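Local structure of putative alpha/beta hydrolase fold protein (Candidatus Nitrososphaera gargensis, 5A62) at residues Ser12-Asp17 with Gly34-Trp39; Tyr24-Ile29 with Gln44-Ser49; Tyr56-His61 with Gly102-Met107. The protein probably acts as a hydrolase of the alpha/beta hydrolase fold, most likely a carboxylesterase that cleaves ester bonds. All blocks are in the same frame, centred on the assembly; numbering follows the deposited sequence. Where two conformers were deposited one is given.

Interaction 1. Residues Ser12-Asp17 with Gly34-Trp39; sequences STYYED and GNILIW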
ATOM      1  N   SER A  12       4.391  18.691   4.915  1.00 10.09           N
ATOM      2  CA  SER A  12       5.118  19.593   5.837  1.00 11.03           C
ATOM      3  C   SER A  12       5.559  18.782   7.053  1.00  9.87           C
ATOM      4  O   SER A  12       4.783  18.494   7.947  1.00 10.89           O
ATOM      5  CB  SER A  12       4.244  20.702   6.226  1.00 12.93           C
ATOM      6  OG  SER A  12       4.932  21.625   6.981  1.00 17.02           O
ATOM      7  N   THR A  13       6.831  18.407   7.054  1.00  8.86           N
ATOM      8  CA  THR A  13       7.407  17.596   8.086  1.00  9.15           C
ATOM      9  C   THR A  13       7.755  18.420   9.266  1.00  8.94           C
ATOM     10  O   THR A  13       8.578  19.364   9.182  1.00  9.64           O
ATOM     11  CB  THR A  13       8.698  16.943   7.575  1.00  9.80           C
ATOM     12  OG1 THR A  13       8.350  15.991   6.524  1.00 10.72           O
ATOM     13  CG2 THR A  13       9.453  16.270   8.654  1.00  9.77           C
ATOM     14  N   TYR A  14       7.219  18.067  10.410  1.00  8.29           N
ATOM     15  CA  TYR A  14       7.658  18.620  11.673  1.00  8.72           C
ATOM     16  C   TYR A  14       8.900  17.958  12.122  1.00  9.68           C
ATOM     17  O   TYR A  14       8.987  16.705  12.154  1.00  9.83           O
ATOM     18  CB  TYR A  14       6.606  18.498  12.770  1.00  8.91           C
ATOM     19  CG  TYR A  14       7.037  19.087  14.053  1.00 10.23           C
ATOM     20  CD1 TYR A  14       6.913  20.473  14.280  1.00 11.71           C
ATOM     21  CD2 TYR A  14       7.639  18.328  15.007  1.00 11.02           C
ATOM     22  CE1 TYR A  14       7.406  21.016  15.479  1.00 12.10           C
ATOM     23  CE2 TYR A  14       8.093  18.864  16.199  1.00 11.56           C
ATOM     24  CZ  TYR A  14       7.965  20.206  16.378  1.00 12.34           C
ATOM     25  OH  TYR A  14       8.473  20.765  17.548  1.00 14.46           O
ATOM     26  N   TYR A  15       9.899  18.734  12.500  1.00  9.61           N
ATOM     27  CA  TYR A  15      11.140  18.233  13.026  1.00 10.12           C
ATOM     28  C   TYR A  15      11.692  19.056  14.130  1.00 10.35           C
ATOM     29  O   TYR A  15      11.265  20.181  14.283  1.00 10.53           O
ATOM     30  CB  TYR A  15      12.184  18.071  11.900  1.00 10.38           C
ATOM     31  CG  TYR A  15      12.749  19.393  11.440  1.00 10.77           C
ATOM     32  CD1 TYR A  15      12.166  20.136  10.457  1.00 10.82           C
ATOM     33  CD2 TYR A  15      13.936  19.819  12.008  1.00 12.31           C
ATOM     34  CE1 TYR A  15      12.678  21.346  10.048  1.00 12.76           C
ATOM     35  CE2 TYR A  15      14.436  21.064  11.656  1.00 12.80           C
ATOM     36  CZ  TYR A  15      13.816  21.799  10.676  1.00 13.46           C
ATOM     37  OH  TYR A  15      14.308  23.039  10.208  1.00 17.02           O
ATOM     38  N   GLU A  16      12.631  18.485  14.869  1.00 10.17           N
ATOM     39  CA  GLU A  16      13.448  19.226  15.900  1.00 10.36           C
ATOM     40  C   GLU A  16      14.869  18.867  15.670  1.00 12.19           C
ATOM     41  O   GLU A  16      15.240  17.771  15.320  1.00 12.17           O
ATOM     42  CB  GLU A  16      13.018  18.921  17.298  1.00 10.95           C
ATOM     43  CG  GLU A  16      11.593  19.308  17.577  1.00 11.88           C
ATOM     44  CD  GLU A  16      11.076  18.810  18.911  1.00 13.61           C
ATOM     45  OE1 GLU A  16      11.773  18.099  19.658  1.00 15.80           O
ATOM     46  OE2 GLU A  16       9.885  19.120  19.222  1.00 16.70           O
ATOM     47  N   ASP A  17      15.744  19.865  15.880  1.00 11.99           N
ATOM     48  CA  ASP A  17      17.189  19.758  15.694  1.00 13.68           C
ATOM     49  C   ASP A  17      17.806  20.255  16.973  1.00 14.61           C
ATOM     50  O   ASP A  17      17.879  21.503  17.203  1.00 16.93           O
ATOM     51  CB  ASP A  17      17.601  20.598  14.502  1.00 15.02           C
ATOM     52  CG  ASP A  17      19.090  20.513  14.171  1.00 19.15           C
ATOM     53  OD1 ASP A  17      19.866  19.913  14.902  1.00 19.44           O
ATOM     54  OD2 ASP A  17      19.468  21.117  13.147  1.00 21.37           O
ATOM     55  N   GLY A  34       3.699   6.467  16.625  1.00  7.99           N
ATOM     56  CA  GLY A  34       4.594   7.278  17.481  1.00  8.30           C
ATOM     57  C   GLY A  34       4.738   8.671  16.937  1.00  8.63           C
ATOM     58  O   GLY A  34       4.097   9.101  15.975  1.00  8.54           O
ATOM     59  N   ASN A  35       5.604   9.436  17.586  1.00  8.33           N
ATOM     60  CA  ASN A  35       5.903  10.800  17.255  1.00  9.02           C
ATOM     61  C   ASN A  35       7.044  11.206  18.152  1.00  9.18           C
ATOM     62  O   ASN A  35       7.619  10.383  18.866  1.00  9.29           O
ATOM     63  CB  ASN A  35       4.677  11.643  17.339  1.00  9.42           C
ATOM     64  CG  ASN A  35       4.013  11.518  18.648  1.00  9.63           C
ATOM     65  OD1 ASN A  35       4.654  11.730  19.696  1.00  9.98           O
ATOM     66  ND2 ASN A  35       2.762  11.105  18.653  1.00  9.34           N
ATOM     67  N   ILE A  36       7.441  12.487  18.089  1.00  9.96           N
ATOM     68  CA  ILE A  36       8.660  12.904  18.818  1.00 10.50           C
ATOM     69  C   ILE A  36       8.440  12.809  20.316  1.00 11.32           C
ATOM     70  O   ILE A  36       9.401  12.655  21.062  1.00 11.91           O
ATOM     71  CB  ILE A  36       9.061  14.296  18.431  1.00 11.30           C
ATOM     72  CG1 ILE A  36       9.635  14.266  17.029  1.00 12.62           C
ATOM     73  CG2 ILE A  36      10.069  14.884  19.421  1.00 12.32           C
ATOM     74  CD1 ILE A  36       9.710  15.579  16.356  1.00 13.87           C
ATOM     75  N   LEU A  37       7.196  12.802  20.773  1.00 10.48           N
ATOM     76  CA  LEU A  37       6.943  12.621  22.217  1.00 10.95           C
ATOM     77  C   LEU A  37       7.468  11.312  22.755  1.00 12.36           C
ATOM     78  O   LEU A  37       7.755  11.193  23.959  1.00 14.53           O
ATOM     79  CB  LEU A  37       5.478  12.844  22.556  1.00 12.45           C
ATOM     80  CG  LEU A  37       4.871  14.151  21.983  1.00 15.10           C
ATOM     81  CD1 LEU A  37       3.383  14.255  22.288  1.00 16.93           C
ATOM     82  CD2 LEU A  37       5.682  15.361  22.368  1.00 17.82           C
ATOM     83  N   ILE A  38       7.621  10.285  21.922  1.00 10.66           N
ATOM     84  CA  ILE A  38       8.084   8.987  22.387  1.00 11.20           C
ATOM     85  C   ILE A  38       9.549   9.042  22.733  1.00 13.27           C
ATOM     86  O   ILE A  38      10.027   8.142  23.399  1.00 14.30           O
ATOM     87  CB  ILE A  38       7.790   7.900  21.317  1.00 12.85           C
ATOM     88  CG1 ILE A  38       7.477   6.550  21.970  1.00 14.22           C
ATOM     89  CG2 ILE A  38       8.890   7.765  20.285  1.00 11.84           C
ATOM     90  CD1 ILE A  38       7.083   5.458  20.986  1.00 15.62           C
ATOM     91  N   TRP A  39      10.271  10.085  22.296  1.00 12.38           N
ATOM     92  CA  TRP A  39      11.744  10.179  22.370  1.00 13.53           C
ATOM     93  C   TRP A  39      12.218  11.138  23.442  1.00 16.13           C
ATOM     94  O   TRP A  39      13.410  11.496  23.515  1.00 15.35           O
ATOM     95  CB  TRP A  39      12.342  10.577  21.013  1.00 12.47           C
ATOM     96  CG  TRP A  39      12.201   9.622  19.890  1.00 12.58           C
ATOM     97  CD1 TRP A  39      11.706   9.882  18.594  1.00 11.71           C
ATOM     98  CD2 TRP A  39      12.710   8.275  19.818  1.00 12.58           C
ATOM     99  NE1 TRP A  39      11.798   8.768  17.841  1.00 12.83           N
ATOM    100  CE2 TRP A  39      12.454   7.789  18.519  1.00 12.91           C
ATOM    101  CE3 TRP A  39      13.364   7.437  20.706  1.00 14.65           C
ATOM    102  CZ2 TRP A  39      12.803   6.546  18.128  1.00 14.11           C
ATOM    103  CZ3 TRP A  39      13.733   6.213  20.309  1.00 15.45           C
ATOM    104  CH2 TRP A  39      13.418   5.743  19.003  1.00 15.60           C
TER
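Ile36 bridges Tyr14 and Glu16, joining an N-terminal strand of the alpha/beta hydrolase sheet to the short 3-10 turn between strand 25-29 and helix 40-48. Its CB points at the strand, where Tyr14 and Glu16, two residues apart, face the same way while the CB of Tyr15 points away from the turn. At CB the side chain forks into CG2 and CG1. The CG2 methyl lies 3.6 Å from Glu16 OE1, a van der Waals approach to one carboxylate oxygen. The other branch carries CG1 opposite the carbonyl carbon (chi1 -73°), and the extended end delivers CD1 to the tyrosine. There CD1 sits near the ring plane at its edge, 3.7 Å from Tyr14 CE2 and equally close to CD2, with the two side chains roughly perpendicular. A beta-branched isoleucine suits this place because its two arms can serve two neighbours at once. On the turn itself, Asn35 OD1 accepts from Leu37 N in an Asx turn, and Ile36 N bonds Glu57 OE2. The ring of Tyr14 also meets Arg63 in a cation-pi contact. The carboxylate is fixed from the far end of that ring: Tyr14 OH donates to the anti lone pair of Glu16 OE2 at 2.7 Å.

Interaction 2. Residues Tyr24-Ile29 with Gln44-Ser49; sequences YPLVLI and QLLLKS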
ATOM      1  N   TYR A  24      28.216  15.513  16.536  1.00 17.22           N
ATOM      2  CA  TYR A  24      27.881  14.333  15.724  1.00 15.15           C
ATOM      3  C   TYR A  24      26.354  14.093  15.743  1.00 14.86           C
ATOM      4  O   TYR A  24      25.766  14.011  16.812  1.00 14.96           O
ATOM      5  CB  TYR A  24      28.616  13.088  16.247  1.00 16.35           C
ATOM      6  CG  TYR A  24      28.411  11.906  15.342  1.00 17.24           C
ATOM      7  CD1 TYR A  24      29.134  11.755  14.181  1.00 18.40           C
ATOM      8  CD2 TYR A  24      27.352  11.038  15.570  1.00 16.92           C
ATOM      9  CE1 TYR A  24      28.893  10.709  13.295  1.00 18.44           C
ATOM     10  CE2 TYR A  24      27.120   9.997  14.725  1.00 15.32           C
ATOM     11  CZ  TYR A  24      27.878   9.800  13.584  1.00 16.73           C
ATOM     12  OH  TYR A  24      27.664   8.810  12.611  1.00 16.23           O
ATOM     13  N   PRO A  25      25.789  14.005  14.516  1.00 14.74           N
ATOM     14  CA  PRO A  25      24.308  13.934  14.419  1.00 13.11           C
ATOM     15  C   PRO A  25      23.716  12.525  14.463  1.00 11.91           C
ATOM     16  O   PRO A  25      24.155  11.627  13.761  1.00 12.35           O
ATOM     17  CB  PRO A  25      24.056  14.540  13.082  1.00 14.89           C
ATOM     18  CG  PRO A  25      25.238  14.122  12.256  1.00 16.10           C
ATOM     19  CD  PRO A  25      26.389  14.151  13.191  1.00 15.89           C
ATOM     20  N   LEU A  26      22.724  12.421  15.314  1.00 11.18           N
ATOM     21  CA  LEU A  26      21.900  11.218  15.457  1.00 11.36           C
ATOM     22  C   LEU A  26      20.494  11.585  15.034  1.00 10.76           C
ATOM     23  O   LEU A  26      19.981  12.646  15.391  1.00 12.57           O
ATOM     24  CB  LEU A  26      21.847  10.779  16.902  1.00 11.41           C
ATOM     25  CG  LEU A  26      23.191  10.419  17.578  1.00 12.51           C
ATOM     26  CD1 LEU A  26      23.009   9.960  18.982  1.00 13.49           C
ATOM     27  CD2 LEU A  26      23.987   9.398  16.829  1.00 12.92           C
ATOM     28  N   VAL A  27      19.875  10.699  14.256  1.00  9.70           N
ATOM     29  CA  VAL A  27      18.535  10.882  13.754  1.00  9.09           C
ATOM     30  C   VAL A  27      17.627   9.837  14.349  1.00  8.69           C
ATOM     31  O   VAL A  27      17.952   8.662  14.202  1.00 10.56           O
ATOM     32  CB  VAL A  27      18.536  10.760  12.210  1.00 10.10           C
ATOM     33  CG1 VAL A  27      17.139  10.954  11.645  1.00 11.33           C
ATOM     34  CG2 VAL A  27      19.528  11.745  11.584  1.00 11.74           C
ATOM     35  N   LEU A  28      16.563  10.270  14.968  1.00  8.82           N
ATOM     36  CA  LEU A  28      15.613   9.398  15.669  1.00  8.73           C
ATOM     37  C   LEU A  28      14.374   9.267  14.828  1.00  8.72           C
ATOM     38  O   LEU A  28      13.762  10.269  14.458  1.00 10.64           O
ATOM     39  CB  LEU A  28      15.220   9.853  17.061  1.00  9.25           C
ATOM     40  CG  LEU A  28      16.393  10.258  17.933  1.00 11.13           C
ATOM     41  CD1 LEU A  28      15.896  10.674  19.290  1.00 11.91           C
ATOM     42  CD2 LEU A  28      17.366   9.163  18.124  1.00 13.85           C
ATOM     43  N   ILE A  29      13.953   8.014  14.562  1.00  8.22           N
ATOM     44  CA  ILE A  29      12.760   7.748  13.726  1.00  8.34           C
ATOM     45  C   ILE A  29      11.796   6.867  14.482  1.00  7.48           C
ATOM     46  O   ILE A  29      12.118   5.722  14.819  1.00  8.17           O
ATOM     47  CB  ILE A  29      13.138   7.150  12.385  1.00  8.63           C
ATOM     48  CG1 ILE A  29      14.334   7.865  11.734  1.00  9.14           C
ATOM     49  CG2 ILE A  29      11.953   7.169  11.470  1.00  9.23           C
ATOM     50  CD1 ILE A  29      14.630   7.428  10.324  1.00 10.32           C
ATOM     51  N   GLN A  44      17.085  13.895  25.678  1.00 18.10           N
ATOM     52  CA  GLN A  44      17.857  14.414  26.828  1.00 19.90           C
ATOM     53  C   GLN A  44      19.094  13.603  27.067  1.00 19.62           C
ATOM     54  O   GLN A  44      20.165  14.183  27.256  1.00 18.94           O
ATOM     55  CB  GLN A  44      16.983  14.475  28.092  1.00 25.29           C
ATOM     56  CG  GLN A  44      15.880  15.531  27.965  1.00 28.12           C
ATOM     57  CD  GLN A  44      16.341  16.873  27.358  1.00 35.85           C
ATOM     58  OE1 GLN A  44      15.735  17.402  26.418  1.00 42.35           O
ATOM     59  NE2 GLN A  44      17.445  17.416  27.882  1.00 37.97           N
ATOM     60  N   LEU A  45      19.025  12.289  27.019  1.00 18.21           N
ATOM     61  CA  LEU A  45      20.190  11.455  27.268  1.00 17.65           C
ATOM     62  C   LEU A  45      21.261  11.690  26.214  1.00 18.73           C
ATOM     63  O   LEU A  45      22.453  11.792  26.511  1.00 20.25           O
ATOM     64  CB  LEU A  45      19.768   9.979  27.319  1.00 20.22           C
ATOM     65  CG  LEU A  45      20.872   8.952  27.259  1.00 23.44           C
ATOM     66  CD1 LEU A  45      21.617   8.945  28.572  1.00 25.81           C
ATOM     67  CD2 LEU A  45      20.291   7.577  26.952  1.00 24.53           C
ATOM     68  N   LEU A  46      20.866  11.827  24.949  1.00 14.88           N
ATOM     69  CA  LEU A  46      21.809  11.892  23.885  1.00 14.92           C
ATOM     70  C   LEU A  46      22.435  13.259  23.835  1.00 16.18           C
ATOM     71  O   LEU A  46      23.603  13.381  23.498  1.00 17.23           O
ATOM     72  CB  LEU A  46      21.109  11.499  22.545  1.00 13.30           C
ATOM     73  CG  LEU A  46      20.763  10.008  22.533  1.00 13.60           C
ATOM     74  CD1 LEU A  46      19.944   9.739  21.264  1.00 13.71           C
ATOM     75  CD2 LEU A  46      21.945   9.077  22.556  1.00 13.89           C
ATOM     76  N   LEU A  47      21.666  14.280  24.149  1.00 16.96           N
ATOM     77  CA  LEU A  47      22.253  15.636  24.274  1.00 19.66           C
ATOM     78  C   LEU A  47      23.275  15.688  25.385  1.00 21.23           C
ATOM     79  O   LEU A  47      24.349  16.304  25.189  1.00 21.69           O
ATOM     80  CB  LEU A  47      21.200  16.671  24.582  1.00 20.11           C
ATOM     81  CG  LEU A  47      20.270  17.009  23.478  1.00 20.78           C
ATOM     82  CD1 LEU A  47      19.124  17.867  24.004  1.00 23.40           C
ATOM     83  CD2 LEU A  47      21.026  17.621  22.302  1.00 21.16           C
ATOM     84  N   LYS A  48      22.984  15.061  26.520  1.00 22.19           N
ATOM     85  CA  LYS A  48      23.954  15.058  27.650  1.00 25.17           C
ATOM     86  C   LYS A  48      25.227  14.292  27.281  1.00 23.83           C
ATOM     87  O   LYS A  48      26.348  14.553  27.792  1.00 24.20           O
ATOM     88  CB  LYS A  48      23.326  14.446  28.898  1.00 28.49           C
ATOM     89  CG  LYS A  48      22.194  15.270  29.427  1.00 35.15           C
ATOM     90  CD  LYS A  48      21.803  14.937  30.853  1.00 40.69           C
ATOM     91  CE  LYS A  48      20.641  15.851  31.263  1.00 46.54           C
ATOM     92  NZ  LYS A  48      20.040  15.421  32.552  1.00 51.66           N
ATOM     93  N   SER A  49      25.129  13.341  26.361  1.00 21.87           N
ATOM     94  CA  SER A  49      26.256  12.658  25.865  1.00 25.11           C
ATOM     95  C   SER A  49      27.005  13.367  24.730  1.00 23.22           C
ATOM     96  O   SER A  49      27.890  12.763  24.163  1.00 28.37           O
ATOM     97  CB  SER A  49      25.834  11.274  25.396  1.00 27.58           C
ATOM     98  OG  SER A  49      25.114  10.607  26.418  1.00 30.44           O
TER
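Leu46 of helix 40-48 points its side chain at the strand and places both of its methyls against Leu26, one of them also near Leu28. The side chains of Leu46 and Leu26 cross at about a right angle. Leu26 CD1 meets the fork of Leu46, 3.8 Å from Leu46 CD1 and just as far from its CD2. Leu28, two residues along and on the same side of the strand, comes in obliquely and brings its CD2 to 4.1 Å from Leu46 CD1. All three leucines hold CG opposite the carbonyl carbon (chi1 -70° in Leu46), which lets each branched end reach into the gap between helix and strand. Leucine fits here because its forked tip fills a buried interface without needing a polar partner. Just past the helix comes Ser49, whose OG donates to Leu45 O at 2.9 Å. Ser49 N binds the same oxygen from the opposite face of the carbonyl plane, giving this helix-end carbonyl two donors. The contact is the packing of a beta-alpha-beta crossover: strand 25-29 leads through helix 40-48 to parallel strand 52-56, whose Val53 touches Leu28 and Leu46, while Met263 and Leu266 of helix 256-272 close over Leu46.

Interaction 3. Residues Tyr56-His61 with Gly102-Met107; sequences YELRGH and GIISSM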
ATOM      1  N   TYR A  56      12.004  13.664  13.861  1.00  8.53           N
ATOM      2  CA  TYR A  56      10.965  14.137  12.994  1.00  8.66           C
ATOM      3  C   TYR A  56       9.735  13.286  13.075  1.00  7.95           C
ATOM      4  O   TYR A  56       9.782  12.187  13.598  1.00  8.56           O
ATOM      5  CB  TYR A  56      11.439  14.376  11.552  1.00  8.71           C
ATOM      6  CG  TYR A  56      11.583  13.103  10.766  1.00  8.84           C
ATOM      7  CD1 TYR A  56      12.645  12.232  10.973  1.00  9.06           C
ATOM      8  CD2 TYR A  56      10.667  12.748   9.799  1.00  9.12           C
ATOM      9  CE1 TYR A  56      12.772  11.101  10.208  1.00  9.04           C
ATOM     10  CE2 TYR A  56      10.798  11.640   9.047  1.00  9.46           C
ATOM     11  CZ  TYR A  56      11.834  10.788   9.304  1.00  9.48           C
ATOM     12  OH  TYR A  56      11.982   9.686   8.528  1.00  9.76           O
ATOM     13  N   GLU A  57       8.622  13.802  12.619  1.00  7.50           N
ATOM     14  CA  GLU A  57       7.371  13.105  12.607  1.00  7.41           C
ATOM     15  C   GLU A  57       7.041  12.683  11.201  1.00  7.99           C
ATOM     16  O   GLU A  57       7.026  13.452  10.260  1.00  8.08           O
ATOM     17  CB  GLU A  57       6.285  13.927  13.295  1.00  7.69           C
ATOM     18  CG  GLU A  57       6.573  14.008  14.794  1.00  8.31           C
ATOM     19  CD  GLU A  57       5.822  14.933  15.676  1.00  9.03           C
ATOM     20  OE1 GLU A  57       5.090  15.808  15.212  1.00  9.43           O
ATOM     21  OE2 GLU A  57       5.964  14.699  16.898  1.00  9.12           O
ATOM     22  N   LEU A  58       6.752  11.377  11.070  1.00  7.40           N
ATOM     23  CA  LEU A  58       6.302  10.773   9.837  1.00  7.39           C
ATOM     24  C   LEU A  58       5.003  11.335   9.315  1.00  6.77           C
ATOM     25  O   LEU A  58       4.210  11.865  10.059  1.00  6.74           O
ATOM     26  CB  LEU A  58       6.133   9.274  10.030  1.00  8.79           C
ATOM     27  CG  LEU A  58       7.395   8.512  10.393  1.00  9.06           C
ATOM     28  CD1 LEU A  58       7.002   7.023  10.588  1.00  9.92           C
ATOM     29  CD2 LEU A  58       8.524   8.674   9.442  1.00  9.85           C
ATOM     30  N   ARG A  59       4.737  11.148   8.027  1.00  7.13           N
ATOM     31  CA  ARG A  59       3.481  11.596   7.398  1.00  6.83           C
ATOM     32  C   ARG A  59       2.307  11.219   8.237  1.00  7.18           C
ATOM     33  O   ARG A  59       2.160  10.036   8.681  1.00  7.32           O
ATOM     34  CB  ARG A  59       3.272  10.988   6.019  1.00  8.10           C
ATOM     35  CG  ARG A  59       4.321  11.449   5.034  1.00  8.26           C
ATOM     36  CD  ARG A  59       3.955  11.046   3.656  1.00  9.71           C
ATOM     37  NE  ARG A  59       5.031  11.381   2.721  1.00  9.21           N
ATOM     38  CZ  ARG A  59       4.886  11.391   1.402  1.00  9.95           C
ATOM     39  NH1 ARG A  59       3.701  11.160   0.857  1.00 10.26           N
ATOM     40  NH2 ARG A  59       5.972  11.709   0.676  1.00 10.90           N
ATOM     41  N   GLY A  60       1.462  12.179   8.533  1.00  7.62           N
ATOM     42  CA  GLY A  60       0.214  11.899   9.203  1.00  7.29           C
ATOM     43  C   GLY A  60       0.300  11.598  10.682  1.00  7.49           C
ATOM     44  O   GLY A  60      -0.693  11.150  11.332  1.00  9.54           O
ATOM     45  N   HIS A  61       1.488  11.769  11.279  1.00  7.08           N
ATOM     46  CA  HIS A  61       1.715  11.513  12.678  1.00  7.29           C
ATOM     47  C   HIS A  61       1.950  12.868  13.374  1.00  8.40           C
ATOM     48  O   HIS A  61       2.815  13.643  13.008  1.00  8.78           O
ATOM     49  CB  HIS A  61       2.926  10.628  12.882  1.00  7.08           C
ATOM     50  CG  HIS A  61       2.663   9.197  12.516  1.00  6.61           C
ATOM     51  ND1 HIS A  61       2.320   8.755  11.256  1.00  7.58           N
ATOM     52  CD2 HIS A  61       2.635   8.110  13.314  1.00  7.05           C
ATOM     53  CE1 HIS A  61       2.117   7.442  11.303  1.00  7.84           C
ATOM     54  NE2 HIS A  61       2.292   7.026  12.538  1.00  7.53           N
ATOM     55  N   GLY A 102      13.098   1.701  11.871  1.00 11.59           N
ATOM     56  CA  GLY A 102      14.190   0.741  11.593  1.00 12.90           C
ATOM     57  C   GLY A 102      14.235   0.339  10.145  1.00 11.50           C
ATOM     58  O   GLY A 102      15.279   0.308   9.480  1.00 11.55           O
ATOM     59  N   ILE A 103      13.065   0.077   9.557  0.50 11.15           N
ATOM     60  CA  ILE A 103      12.973  -0.205   8.190  0.50 10.38           C
ATOM     61  C   ILE A 103      13.446   0.989   7.317  0.50  9.31           C
ATOM     62  O   ILE A 103      14.230   0.878   6.365  0.50  9.94           O
ATOM     63  CB  ILE A 103      11.504  -0.590   7.839  0.50 10.82           C
ATOM     64  CG1 ILE A 103      10.938  -1.503   8.954  0.50  9.57           C
ATOM     65  CG2 ILE A 103      11.636  -1.213   6.502  0.50 10.90           C
ATOM     66  CD1 ILE A 103       9.520  -2.050   8.744  0.50  8.85           C
ATOM     67  N   ILE A 104      12.931   2.169   7.663  1.00  8.83           N
ATOM     68  CA  ILE A 104      13.323   3.371   6.987  1.00  8.19           C
ATOM     69  C   ILE A 104      14.876   3.536   7.057  1.00  7.86           C
ATOM     70  O   ILE A 104      15.468   3.867   6.049  1.00  7.66           O
ATOM     71  CB  ILE A 104      12.601   4.593   7.602  1.00  8.13           C
ATOM     72  CG1 ILE A 104      11.101   4.507   7.236  1.00  8.41           C
ATOM     73  CG2 ILE A 104      13.244   5.895   7.141  1.00  7.93           C
ATOM     74  CD1 ILE A 104      10.239   5.432   8.080  1.00  8.94           C
ATOM     75  N   SER A 105      15.447   3.345   8.254  1.00  7.89           N
ATOM     76  CA  SER A 105      16.890   3.514   8.394  1.00  8.51           C
ATOM     77  C   SER A 105      17.628   2.582   7.482  1.00  9.09           C
ATOM     78  O   SER A 105      18.658   2.978   6.898  1.00  9.20           O
ATOM     79  CB  SER A 105      17.367   3.350   9.827  1.00  8.42           C
ATOM     80  OG  SER A 105      17.345   2.022  10.323  1.00  9.37           O
ATOM     81  N   SER A 106      17.137   1.337   7.350  1.00  8.04           N
ATOM     82  CA  SER A 106      17.816   0.379   6.523  0.50  8.15           C
ATOM     83  C   SER A 106      17.763   0.728   5.037  1.00  9.08           C
ATOM     84  O   SER A 106      18.764   0.632   4.313  1.00  8.95           O
ATOM     85  CB  SER A 106      17.290  -1.014   6.855  0.50  7.89           C
ATOM     86  OG  SER A 106      15.997  -1.234   6.323  0.50  7.77           O
ATOM     87  N   MET A 107      16.632   1.223   4.562  1.00  8.96           N
ATOM     88  CA  MET A 107      16.515   1.615   3.186  1.00  8.59           C
ATOM     89  C   MET A 107      17.290   2.877   2.883  1.00  8.01           C
ATOM     90  O   MET A 107      17.886   3.027   1.823  1.00  9.30           O
ATOM     91  CB  MET A 107      15.018   1.867   2.834  1.00  8.85           C
ATOM     92  CG  MET A 107      14.209   0.577   2.797  1.00  9.37           C
ATOM     93  SD  MET A 107      12.475   0.831   2.385  1.00 11.43           S
ATOM     94  CE  MET A 107      12.615   1.375   0.743  1.00 13.08           C
TER
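Gly102 O, in the helical turn that carries Ile104 toward Tyr56 and Leu58, takes two hydrogen bonds from the same face of its carbonyl plane. Ser105 OG donates at 2.8 Å, and Ser106 N supplies the regular helical bond to this oxygen at 3.0 Å. A serine suits a buried helix because its hydroxyl can fold back onto a carbonyl of the preceding turn and so be satisfied locally; chi1 of 72° puts Ser105 OG there.

Across the contact the meeting is by van der Waals packing. Leu58 and Ile104 reach toward each other tip to tip, with Leu58 CD2 3.9 Å from Ile104 CD1; leucine and isoleucine supply the apolar ends that such a buried meeting needs. The CG2 branch of Ile104 is approached by Tyr56, whose OH stands 4.2 Å away in loose contact. Although the tyrosine's CB does not point at the helix, its length suits it to span the gap and bring its end closer.

In the alpha/beta hydrolase fold the helix after the nucleophile elbow packs in the centre of the molecule. Helix 100-111 follows a Gly97-Ser99-Gly101 pattern consistent with that elbow, whose residues Ile104 also touches. The opposing residues run from the end of strand 52-56 into a loop, where Leu58 to His61 form a type II turn closed by His61 N to Leu58 O. Gly60 takes the third position with a positive phi of 76°, readily adopted by glycine. Arg59, at the second position, forms a salt bridge with Asp80, and His61 NE2 is hydrogen-bonded to Gly33 N. The imidazole turns its ND1 back to the turn: His61 ND1 donates to Arg59 O at 2.9 Å, nearly straight at 167°, with the oxygen in the ring plane but the donor well above the plane of the carbonyl.

Overall arrangement
The three contacts are neighbours around strands 12-18, 52-56 and 25-29 of the mixed sheet. The segments of interactions 1 and 2 alternate along the chain, and their centres lie 13 Å apart; Trp39, just before helix 40-48, packs on Leu28 and Ile29. Interaction 3 follows both in sequence, 10 Å from interaction 1 and 17 Å from interaction 2, centre to centre. Glu57 of interaction 3 meets interaction 1 through a probable hydrogen bond of its N to Tyr14 O. Ile29 of interaction 2 packs its CD1 on Ile104 CG2 of interaction 3. Ile29 and the end of strand 52-56 thus pack against helix 100-111, beside the probable nucleophile elbow, and strand 12-18 joins through segment 56-61.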